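Local coordinates for protein DNA photolyase (Agrobacterium tumefaciens, PDB 4U63) that repairs ultraviolet-damaged DNA by splitting cyclobutane pyrimidine dimers with light, using FAD and a methenyltetrahydrofolate antenna, at residues 32-37 against 116-121; 150-155 against 303-308; 165-170 against 409-414. One frame throughout, in Å; residues are numbered along the deposited sequence.

Contacts 1 and 2 are buried, and contact 3 lies at the surface. Contact 1 sits inside the N-terminal alpha/beta domain and joins the loop after strand 27-31 to the end of strand 114-118 through arginines, a carboxylate and waters. Contacts 2 and 3 instead tie the chain that follows the sheet to the helical FAD-binding part. Contact 2 does so with apolar groups, rings and a histidine pair, contact 3 with a carboxylate that accepts a backbone N-H at the start of a helix, and three bridging waters. Contacts 1 and 2 touch where Y121 packs on L150 and P154, and its OH probably bonds E153. Contacts 2 and 3 meet at H305 and Y165.

Contact 1 (32-37 against 116-121); sequences RKDLRL and VWNRRY. With SO4 (sulfate ion), chain D; SO4 (sulfate ion), chain E.
The guanidinium of R32 lies between W117 and R120, with N118 O at its edge. W117 CG is over one face, offset toward the rim. R120 CD is over the opposite face, also off-centre. On the tryptophan side the contact is a cation-pi interaction. R32 CZ stands 4.2 Å from the centroid of the W117 five-membered ring, and the two planes are 34° apart. The edge bond is nearly straight: R32 NH2 donates to N118 O at 2.8 Å, almost in the guanidinium plane. The R32 chain reaches this slot by bending at chi2 and chi3.

R120 brings a second guanidinium close, with R32 NH1 over its face and 3.3 Å from R120 NE. Both groups are donors, so they do not bond each other. D129, on helix 123-138, forms a salt bridge with each, which probably offsets the like charges. R120 also pairs with E60.

The site lies at the C-terminal ends of two neighbouring strands, 27-31 and 114-118, in the five-stranded parallel sheet. Its strand order 3-2-1-4-5 is that of the Rossmann-like photolyase alpha/beta domain. N118 closes the other side of the contact. Its ND2 donates to the anti lone pair of D34 OD2 at 2.7 Å. The amide and carboxylate planes are nearly perpendicular, at 82°. N40 accepts a further bond from N118 ND2. The other oxygen of D34 turns back on its own loop, where OD1 takes the backbone N of R32 at 2.8 Å. One water links the two halves. It accepts from R32 NE and from N118 N, and probably donates to D34 OD2, 2.6 Å away.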
# COMPACT_ATOMS: atom_id res chain seq x y z
N ARG A 32 14.10 5.16 4.49
CA ARG A 32 12.73 5.68 4.66
C ARG A 32 11.69 4.55 4.38
O ARG A 32 11.36 3.80 5.29
CB ARG A 32 12.51 6.90 3.77
CG ARG A 32 13.36 8.13 4.14
CD ARG A 32 14.72 8.15 3.46
NE ARG A 32 14.61 8.29 2.01
CZ ARG A 32 14.35 9.43 1.38
NH1 ARG A 32 14.17 10.57 2.06
NH2 ARG A 32 14.26 9.44 0.04
N LYS A 33 11.20 4.41 3.16
CA LYS A 33 10.30 3.29 2.82
C LYS A 33 11.03 2.42 1.80
O LYS A 33 10.59 2.20 0.67
CB LYS A 33 8.93 3.77 2.33
CG LYS A 33 8.13 4.50 3.40
CD LYS A 33 6.71 4.84 2.96
CE LYS A 33 5.89 5.32 4.16
NZ LYS A 33 4.54 5.83 3.80
N ASP A 34 12.18 1.93 2.24
CA ASP A 34 13.07 1.11 1.43
C ASP A 34 13.79 0.15 2.38
O ASP A 34 15.00 -0.01 2.32
CB ASP A 34 14.07 2.00 0.70
CG ASP A 34 14.94 2.82 1.67
OD1 ASP A 34 14.57 2.96 2.86
OD2 ASP A 34 16.00 3.33 1.24
N LEU A 35 13.02 -0.49 3.25
CA LEU A 35 13.59 -1.22 4.38
C LEU A 35 14.00 -2.62 3.96
O LEU A 35 13.38 -3.61 4.33
CB LEU A 35 12.61 -1.23 5.56
CG LEU A 35 12.12 0.18 5.97
CD1 LEU A 35 11.22 0.08 7.19
CD2 LEU A 35 13.28 1.13 6.23
N ARG A 36 15.08 -2.66 3.19
CA ARG A 36 15.62 -3.88 2.63
C ARG A 36 17.11 -3.69 2.37
O ARG A 36 17.58 -2.56 2.20
CB ARG A 36 14.91 -4.20 1.31
CG ARG A 36 15.21 -3.21 0.19
CD ARG A 36 14.47 -3.54 -1.11
NE ARG A 36 14.93 -2.68 -2.19
CZ ARG A 36 14.48 -1.45 -2.45
NH1 ARG A 36 13.51 -0.89 -1.72
NH2 ARG A 36 15.00 -0.77 -3.46
N LEU A 37 17.85 -4.81 2.36
CA LEU A 37 19.26 -4.81 1.94
C LEU A 37 19.44 -5.24 0.48
O LEU A 37 20.45 -4.86 -0.14
CB LEU A 37 20.09 -5.72 2.84
CG LEU A 37 19.97 -5.52 4.36
CD1 LEU A 37 20.97 -6.41 5.08
CD2 LEU A 37 20.16 -4.07 4.76
N VAL A 116 23.52 9.14 1.17
CA VAL A 116 22.76 8.51 0.11
C VAL A 116 21.37 8.11 0.59
O VAL A 116 21.15 7.84 1.78
CB VAL A 116 23.48 7.27 -0.47
CG1 VAL A 116 24.81 7.68 -1.09
CG2 VAL A 116 23.68 6.19 0.59
N TRP A 117 20.44 8.08 -0.36
CA TRP A 117 19.12 7.54 -0.13
C TRP A 117 18.49 7.04 -1.42
O TRP A 117 18.91 7.38 -2.52
CB TRP A 117 18.21 8.58 0.55
CG TRP A 117 17.93 9.89 -0.21
CD1 TRP A 117 17.18 10.05 -1.35
CD2 TRP A 117 18.35 11.21 0.17
NE1 TRP A 117 17.14 11.38 -1.71
CE2 TRP A 117 17.85 12.11 -0.79
CE3 TRP A 117 19.12 11.71 1.23
CZ2 TRP A 117 18.09 13.49 -0.73
CZ3 TRP A 117 19.36 13.08 1.30
CH2 TRP A 117 18.84 13.96 0.32
N ASN A 118 17.47 6.21 -1.25
CA ASN A 118 16.64 5.79 -2.36
C ASN A 118 15.52 6.79 -2.56
O ASN A 118 14.86 7.21 -1.60
CB ASN A 118 16.10 4.40 -2.10
CG ASN A 118 17.21 3.37 -2.10
OD1 ASN A 118 17.96 3.27 -3.07
ND2 ASN A 118 17.33 2.61 -1.03
N ARG A 119 15.32 7.17 -3.81
CA ARG A 119 14.29 8.14 -4.17
C ARG A 119 12.93 7.64 -3.73
O ARG A 119 12.65 6.43 -3.73
CB ARG A 119 14.27 8.37 -5.68
CG ARG A 119 15.50 9.08 -6.19
CD ARG A 119 15.57 9.03 -7.70
NE ARG A 119 16.88 9.46 -8.15
CZ ARG A 119 17.42 9.16 -9.33
NH1 ARG A 119 16.77 8.41 -10.22
NH2 ARG A 119 18.64 9.62 -9.62
N ARG A 120 12.10 8.59 -3.31
CA ARG A 120 10.70 8.35 -3.00
C ARG A 120 9.94 9.26 -3.93
O ARG A 120 10.31 10.41 -4.11
CB ARG A 120 10.37 8.61 -1.53
CG ARG A 120 10.70 9.99 -1.02
CD ARG A 120 10.53 10.05 0.48
NE ARG A 120 11.10 11.26 1.06
CZ ARG A 120 11.07 11.58 2.35
NH1 ARG A 120 10.48 10.78 3.23
NH2 ARG A 120 11.64 12.71 2.77
N TYR A 121 8.88 8.73 -4.52
CA TYR A 121 8.27 9.39 -5.65
C TYR A 121 6.93 10.04 -5.36
O TYR A 121 6.34 10.62 -6.25
CB TYR A 121 8.16 8.40 -6.80
CG TYR A 121 9.50 7.98 -7.37
CD1 TYR A 121 10.19 6.89 -6.84
CD2 TYR A 121 10.07 8.65 -8.43
CE1 TYR A 121 11.41 6.50 -7.36
CE2 TYR A 121 11.29 8.26 -8.95
CZ TYR A 121 11.96 7.18 -8.42
OH TYR A 121 13.16 6.78 -8.93
S SO4 D . 19.63 8.13 -12.81
O1 SO4 D . 19.71 9.40 -12.08
O2 SO4 D . 20.96 7.48 -12.83
O3 SO4 D . 19.20 8.40 -14.19
O4 SO4 D . 18.65 7.22 -12.16
S SO4 E . 20.93 12.61 -7.71
O1 SO4 E . 21.42 13.94 -8.12
O2 SO4 E . 22.01 11.80 -7.12
O3 SO4 E . 19.86 12.82 -6.71
O4 SO4 E . 20.40 11.90 -8.89
O HOH W 1 16.18 5.93 1.33
O HOH W 2 13.07 5.70 0.36

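Contact 2 (150-155 against 303-308); sequences LLHEPS and CYHLLF
P154 overlaps the base of F308, with CB 3.7 Å from F308 CB. The backbone then runs on over the ring, so that P154 C and S155 N lie above one face. S155 N is over the ring centre, and S155 CB reaches F308 CZ at 3.5 Å. The contact joins the two parts of the photolyase fold. The loop after strand 142-146, the last strand of the alpha/beta sheet, packs on helix 287-309 of the FAD-binding region. C303 on this helix touches the flavin cofactor.

L150 meets the same helix through Y304. Its CD2 makes an off-centre CH-pi contact, 4.1 Å from the Y304 ring centroid. The phenol end of Y304 points on to D395, its hydrogen-bond partner.

H152 and H305 meet at their edges, with the planes at 43°. CG of H305 is anti to its backbone nitrogen (chi1 -163°), which carries the ring out toward the loop. Both imidazoles have a second polar partner. H152 ND1 bonds E301, one turn back on the same helix, and H305 NE2 bonds the backbone N of Y165. F171 packs against both rings. The two histidines share one hydrogen bond, 3.1 Å from H152 NE2 to H305 ND1, and either nitrogen could be the donor.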
# COMPACT_ATOMS: atom_id res chain seq x y z
N LEU A 150 10.16 2.31 -8.09
CA LEU A 150 9.34 2.12 -9.27
C LEU A 150 10.13 1.55 -10.45
O LEU A 150 11.31 1.82 -10.61
CB LEU A 150 8.74 3.47 -9.70
CG LEU A 150 7.85 4.22 -8.70
CD1 LEU A 150 7.45 5.58 -9.24
CD2 LEU A 150 6.62 3.40 -8.34
N LEU A 151 9.44 0.79 -11.28
CA LEU A 151 9.97 0.30 -12.55
C LEU A 151 10.20 1.41 -13.55
O LEU A 151 11.10 1.31 -14.39
CB LEU A 151 9.01 -0.71 -13.16
CG LEU A 151 8.76 -2.00 -12.38
CD1 LEU A 151 7.67 -2.81 -13.05
CD2 LEU A 151 10.05 -2.79 -12.28
N HIS A 152 9.40 2.47 -13.48
CA HIS A 152 9.51 3.59 -14.44
C HIS A 152 9.83 4.88 -13.69
O HIS A 152 9.70 4.94 -12.47
CB HIS A 152 8.22 3.73 -15.28
CG HIS A 152 7.18 4.62 -14.68
ND1 HIS A 152 6.44 4.26 -13.58
CD2 HIS A 152 6.76 5.86 -15.03
CE1 HIS A 152 5.61 5.24 -13.27
NE2 HIS A 152 5.78 6.22 -14.13
N GLU A 153 10.24 5.89 -14.45
CA GLU A 153 10.55 7.20 -13.92
C GLU A 153 9.39 8.12 -14.28
O GLU A 153 9.24 8.47 -15.44
CB GLU A 153 11.87 7.72 -14.51
CG GLU A 153 13.13 7.24 -13.78
CD GLU A 153 13.38 7.95 -12.44
OE1 GLU A 153 13.18 9.18 -12.35
OE2 GLU A 153 13.81 7.29 -11.48
N PRO A 154 8.52 8.46 -13.30
CA PRO A 154 7.32 9.22 -13.68
C PRO A 154 7.59 10.58 -14.30
O PRO A 154 6.79 11.04 -15.10
CB PRO A 154 6.53 9.38 -12.37
CG PRO A 154 7.43 8.95 -11.28
CD PRO A 154 8.49 8.07 -11.87
N SER A 155 8.71 11.21 -13.95
CA SER A 155 9.02 12.54 -14.48
C SER A 155 9.59 12.50 -15.90
O SER A 155 9.69 13.53 -16.54
CB SER A 155 10.00 13.27 -13.56
OG SER A 155 11.30 12.71 -13.62
N CYS A 303 -0.55 4.25 -10.74
CA CYS A 303 -1.01 5.10 -9.63
C CYS A 303 0.04 6.16 -9.27
O CYS A 303 -0.31 7.34 -9.04
CB CYS A 303 -1.38 4.25 -8.42
SG CYS A 303 -2.86 3.24 -8.66
N TYR A 304 1.31 5.75 -9.22
CA TYR A 304 2.41 6.69 -8.96
C TYR A 304 2.58 7.71 -10.10
O TYR A 304 2.90 8.87 -9.85
CB TYR A 304 3.72 5.96 -8.65
CG TYR A 304 3.84 5.60 -7.19
CD1 TYR A 304 4.40 6.49 -6.29
CD2 TYR A 304 3.38 4.38 -6.70
CE1 TYR A 304 4.51 6.18 -4.95
CE2 TYR A 304 3.48 4.06 -5.36
CZ TYR A 304 4.05 4.97 -4.49
OH TYR A 304 4.17 4.69 -3.16
N HIS A 305 2.35 7.27 -11.34
CA HIS A 305 2.39 8.18 -12.50
C HIS A 305 1.36 9.29 -12.35
O HIS A 305 1.65 10.48 -12.55
CB HIS A 305 2.14 7.38 -13.79
CG HIS A 305 2.53 8.11 -15.02
ND1 HIS A 305 3.84 8.22 -15.43
CD2 HIS A 305 1.79 8.78 -15.92
CE1 HIS A 305 3.89 8.92 -16.54
NE2 HIS A 305 2.66 9.26 -16.87
N LEU A 306 0.14 8.89 -12.00
CA LEU A 306 -0.96 9.83 -11.81
C LEU A 306 -0.70 10.77 -10.64
O LEU A 306 -0.98 11.97 -10.74
CB LEU A 306 -2.28 9.07 -11.61
CG LEU A 306 -2.80 8.26 -12.80
CD1 LEU A 306 -4.10 7.60 -12.43
CD2 LEU A 306 -2.98 9.10 -14.05
N LEU A 307 -0.17 10.25 -9.54
CA LEU A 307 0.17 11.09 -8.38
C LEU A 307 1.24 12.13 -8.73
O LEU A 307 1.15 13.30 -8.33
CB LEU A 307 0.62 10.25 -7.20
CG LEU A 307 0.94 11.01 -5.91
CD1 LEU A 307 -0.29 11.71 -5.35
CD2 LEU A 307 1.55 10.09 -4.89
N PHE A 308 2.26 11.71 -9.48
CA PHE A 308 3.28 12.64 -9.95
C PHE A 308 2.68 13.80 -10.75
O PHE A 308 3.04 14.96 -10.56
CB PHE A 308 4.33 11.96 -10.81
CG PHE A 308 5.29 12.92 -11.43
CD1 PHE A 308 6.42 13.33 -10.75
CD2 PHE A 308 5.04 13.46 -12.69
CE1 PHE A 308 7.30 14.24 -11.31
CE2 PHE A 308 5.91 14.37 -13.25
CZ PHE A 308 7.04 14.76 -12.56

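Contact 3 (165-170 against 409-414); sequences YRVYTP and SGADAS
The carboxylate of D412 faces the start of helix 168-177 and takes the backbone N of Y168. OD2 accepts this bond at 2.9 Å. The N-H comes from the syn side, 15° out of the carboxylate plane, and the bond is bent, with an angle of 142° at the hydrogen. The same oxygen lies 3.5 Å from V167 CA. Y168 CB packs beside the carboxylate as well, 3.6 Å from OD2. With CG of Y168 anti to the backbone nitrogen (chi1 177°), its phenol turns toward helix 287-309. There it stacks on W299, and its OH bonds the carbonyl of K295.

V167 is the N-cap residue of helix 168-177, and its side chain has no polar group. The acidic side chain that binds the first turn thus comes from a distant part of the chain. It belongs to a type I beta turn, G410 to A413, in the loop after helix 398-407 of the FAD-binding region. A negative group here would probably interact favourably with the helix dipole. The turn is closed by A413 N bonding to G410 O. G410 has backbone angles that call for glycine.

A411 presents its methyl group to the 165-170 segment. CB touches V167 CG2 at 3.7 Å and lies beside R166 O.

Three waters fill out the polar side of the contact. One donates to R166 O and to D412 OD2, and accepts from D412 N. A second links A411 N to R166 O. The third accepts from T169 N, the next backbone amide of the helix, and donates to D412 OD1 at 2.7 Å.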
# COMPACT_ATOMS: atom_id res chain seq x y z
N TYR A 165 0.94 9.82 -19.37
CA TYR A 165 -0.07 8.78 -19.50
C TYR A 165 -1.28 9.08 -18.60
O TYR A 165 -1.14 9.22 -17.39
CB TYR A 165 0.52 7.41 -19.18
CG TYR A 165 1.42 6.90 -20.28
CD1 TYR A 165 0.89 6.22 -21.37
CD2 TYR A 165 2.79 7.12 -20.26
CE1 TYR A 165 1.69 5.75 -22.39
CE2 TYR A 165 3.61 6.66 -21.30
CZ TYR A 165 3.04 5.98 -22.35
OH TYR A 165 3.82 5.51 -23.38
N ARG A 166 -2.45 9.18 -19.22
CA ARG A 166 -3.73 9.39 -18.54
C ARG A 166 -4.58 8.13 -18.50
O ARG A 166 -5.57 8.10 -17.78
CB ARG A 166 -4.57 10.46 -19.25
CG ARG A 166 -3.84 11.73 -19.66
CD ARG A 166 -3.14 12.36 -18.48
NE ARG A 166 -2.86 13.78 -18.71
CZ ARG A 166 -2.53 14.64 -17.75
NH1 ARG A 166 -2.43 14.23 -16.49
NH2 ARG A 166 -2.31 15.91 -18.04
N VAL A 167 -4.19 7.11 -19.28
CA VAL A 167 -4.99 5.89 -19.50
C VAL A 167 -4.11 4.66 -19.30
O VAL A 167 -2.97 4.61 -19.77
CB VAL A 167 -5.57 5.88 -20.95
CG1 VAL A 167 -6.52 4.70 -21.16
CG2 VAL A 167 -6.28 7.19 -21.25
N TYR A 168 -4.65 3.65 -18.61
CA TYR A 168 -3.84 2.49 -18.22
C TYR A 168 -3.27 1.68 -19.38
O TYR A 168 -2.09 1.42 -19.41
CB TYR A 168 -4.63 1.56 -17.31
CG TYR A 168 -3.84 0.31 -16.97
CD1 TYR A 168 -2.87 0.33 -15.97
CD2 TYR A 168 -4.03 -0.87 -17.68
CE1 TYR A 168 -2.14 -0.82 -15.66
CE2 TYR A 168 -3.30 -2.01 -17.38
CZ TYR A 168 -2.35 -1.97 -16.38
OH TYR A 168 -1.63 -3.10 -16.07
N THR A 169 -4.11 1.26 -20.32
CA THR A 169 -3.66 0.30 -21.32
C THR A 169 -2.41 0.77 -22.11
O THR A 169 -1.47 0.01 -22.22
CB THR A 169 -4.82 -0.16 -22.22
OG1 THR A 169 -5.75 -0.90 -21.42
CG2 THR A 169 -4.32 -1.06 -23.35
N PRO A 170 -2.39 2.01 -22.64
CA PRO A 170 -1.15 2.45 -23.32
C PRO A 170 0.10 2.49 -22.40
O PRO A 170 1.21 2.20 -22.84
CB PRO A 170 -1.51 3.85 -23.84
CG PRO A 170 -3.01 3.87 -23.91
CD PRO A 170 -3.47 3.00 -22.77
N SER A 409 -13.88 9.76 -11.24
CA SER A 409 -12.87 10.66 -11.88
C SER A 409 -11.74 9.87 -12.56
O SER A 409 -11.20 8.96 -11.97
CB SER A 409 -12.24 11.59 -10.85
OG SER A 409 -13.12 12.63 -10.46
N GLY A 410 -11.40 10.23 -13.80
CA GLY A 410 -10.31 9.59 -14.52
C GLY A 410 -10.77 8.79 -15.72
O GLY A 410 -11.89 8.29 -15.76
N ALA A 411 -9.88 8.64 -16.69
CA ALA A 411 -10.19 7.90 -17.91
C ALA A 411 -10.53 6.45 -17.64
O ALA A 411 -11.33 5.86 -18.37
CB ALA A 411 -9.03 7.97 -18.90
N ASP A 412 -9.94 5.88 -16.60
CA ASP A 412 -10.20 4.49 -16.22
C ASP A 412 -11.29 4.34 -15.16
O ASP A 412 -11.55 3.22 -14.67
CB ASP A 412 -8.89 3.84 -15.76
CG ASP A 412 -7.90 3.68 -16.90
OD1 ASP A 412 -8.15 2.83 -17.77
OD2 ASP A 412 -6.88 4.40 -16.94
N ALA A 413 -11.95 5.45 -14.81
CA ALA A 413 -13.04 5.43 -13.85
C ALA A 413 -14.28 4.83 -14.46
O ALA A 413 -14.56 5.02 -15.64
CB ALA A 413 -13.35 6.83 -13.35
N SER A 414 -15.03 4.10 -13.64
CA SER A 414 -16.36 3.69 -14.00
C SER A 414 -17.23 4.95 -13.90
O SER A 414 -17.08 5.71 -12.93
CB SER A 414 -16.87 2.61 -13.04
OG SER A 414 -18.18 2.20 -13.37
O HOH W 3 -7.21 6.70 -15.51
O HOH W 4 -7.16 9.86 -16.23
O HOH W 5 -7.06 1.43 -19.86